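Side-chain contact in DegV domain-containing protein spr0652 (Streptococcus pneumoniae, PDB 6CNG), which binds linoleic acid and probably other long-chain fatty acids, as a fatty acid kinase B protein of the DegV family: residues A[38-43]-A[154-159]. Residues are numbered along the deposited sequence; the frame is centred on the assembly and turned at random.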
# COMPACT_ATOMS: atom_id res chain seq x y z
N THR A 38 8.04 -2.88 -16.05
CA THR A 38 8.24 -2.21 -17.32
C THR A 38 8.18 -0.69 -17.20
O THR A 38 7.22 -0.07 -17.66
CB THR A 38 7.21 -2.71 -18.33
OG1 THR A 38 7.08 -4.13 -18.22
CG2 THR A 38 7.65 -2.38 -19.73
N PRO A 39 9.19 -0.06 -16.61
CA PRO A 39 9.14 1.39 -16.44
C PRO A 39 9.12 2.10 -17.77
O PRO A 39 9.76 1.69 -18.74
CB PRO A 39 10.42 1.72 -15.66
CG PRO A 39 11.14 0.48 -15.48
CD PRO A 39 10.49 -0.62 -16.23
N ALA A 40 8.36 3.19 -17.82
CA ALA A 40 8.32 4.01 -19.02
C ALA A 40 9.71 4.60 -19.29
O ALA A 40 10.63 4.53 -18.47
CB ALA A 40 7.27 5.11 -18.86
N ILE A 41 9.87 5.14 -20.50
CA ILE A 41 11.15 5.66 -20.91
C ILE A 41 11.45 6.87 -20.07
O ILE A 41 10.54 7.58 -19.63
CB ILE A 41 11.13 5.98 -22.41
CG1 ILE A 41 10.90 4.68 -23.18
CG2 ILE A 41 12.39 6.62 -22.82
CD1 ILE A 41 10.66 4.86 -24.61
N ASN A 42 12.72 7.09 -19.80
CA ASN A 42 13.17 8.21 -18.99
C ASN A 42 12.50 8.24 -17.63
O ASN A 42 12.35 9.31 -17.06
CB ASN A 42 12.95 9.56 -19.68
CG ASN A 42 13.65 9.65 -21.02
OD1 ASN A 42 14.56 8.91 -21.32
ND2 ASN A 42 13.21 10.58 -21.83
N THR A 43 12.08 7.09 -17.12
CA THR A 43 11.46 7.02 -15.81
C THR A 43 12.14 5.99 -14.93
O THR A 43 12.44 4.87 -15.36
CB THR A 43 9.97 6.68 -15.92
OG1 THR A 43 9.33 7.57 -16.83
CG2 THR A 43 9.31 6.80 -14.56
N ASP A 154 1.84 4.09 -16.43
CA ASP A 154 0.98 4.09 -17.60
C ASP A 154 0.89 5.49 -18.21
O ASP A 154 1.18 5.69 -19.39
CB ASP A 154 -0.42 3.63 -17.20
CG ASP A 154 -0.55 2.14 -17.00
OD1 ASP A 154 0.43 1.38 -17.15
OD2 ASP A 154 -1.69 1.74 -16.68
N LEU A 155 0.48 6.47 -17.40
CA LEU A 155 0.25 7.82 -17.90
C LEU A 155 1.49 8.42 -18.52
O LEU A 155 1.38 9.15 -19.51
CB LEU A 155 -0.27 8.75 -16.79
CG LEU A 155 -1.50 8.27 -16.03
CD1 LEU A 155 -1.63 8.99 -14.76
CD2 LEU A 155 -2.74 8.43 -16.85
N ILE A 156 2.67 8.15 -17.96
CA ILE A 156 3.89 8.69 -18.55
C ILE A 156 4.21 8.01 -19.87
O ILE A 156 4.58 8.67 -20.85
CB ILE A 156 5.07 8.59 -17.58
CG1 ILE A 156 4.83 9.42 -16.34
CG2 ILE A 156 6.27 9.09 -18.27
CD1 ILE A 156 5.80 9.13 -15.20
N ASP A 157 4.10 6.68 -19.91
CA ASP A 157 4.22 5.95 -21.16
C ASP A 157 3.29 6.51 -22.22
O ASP A 157 3.62 6.50 -23.41
CB ASP A 157 3.88 4.47 -20.93
CG ASP A 157 4.42 3.56 -22.02
OD1 ASP A 157 5.58 3.72 -22.43
OD2 ASP A 157 3.69 2.65 -22.44
N GLN A 158 2.15 7.02 -21.81
CA GLN A 158 1.19 7.55 -22.75
C GLN A 158 1.59 8.89 -23.32
O GLN A 158 0.98 9.33 -24.30
CB GLN A 158 -0.16 7.64 -22.07
CG GLN A 158 -0.75 6.28 -21.79
CD GLN A 158 -2.04 6.35 -21.01
OE1 GLN A 158 -2.75 7.35 -21.05
NE2 GLN A 158 -2.35 5.28 -20.29
N GLY A 159 2.57 9.57 -22.75
CA GLY A 159 3.08 10.77 -23.34
C GLY A 159 2.53 12.05 -22.77
O GLY A 159 2.66 13.09 -23.43
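A40 sets its methyl group against the last turn of helix 143-157, where CB lies 3.7 Å from the backbone N of D157 and 4.0 Å from D157 CB. Such a small side chain suits the place, since the two backbones come within 5.0 Å of each other, measured between A40 CA and D157 CA. The same methyl also meets I156, with A40 CB 4.1 Å from I156 CG2, so it rests across the junction of two successive helix residues. D157 meets it with backbone N, CA and CB, while OD1 merely brushes it: with CG anti to the backbone N (chi1 -161°), the carboxylate remains at the exposed margin.

T43 and I156 reach toward each other tip to tip, T43 OG1 standing 3.7 Å from I156 CG2. Though it faces a hydrocarbon branch, the hydroxyl donates back into the preceding turn, T43 OG1 to I41 O at 3.1 Å; it lies 51° out of the I41 carbonyl plane, off the lone pairs. This bond supplements the weak T43 N to A40 O bond of the type II turn, in which N42 takes the positive phi that asparagine tolerates well. The branched I156 lies against both T43 and W23 of strand 23-28, which T43 also touches.

No hydrogen bond joins the two segments, although the N153 amide, one turn back on the helix, accepts from A40 N through OD1 and donates to T38 O through ND2. At the C-terminal end G159 is the first residue to leave helical angles; its positive phi (98°) suits glycine, which has no CB to crowd the preceding carbonyl O, and its N bonds to I156 O. Here the loop of a parallel beta-loop-beta connection, between strands 23-28 and 43-54, packs beside a Schellman-capped helix C-terminus in the DegV fold, away from the lipid pocket.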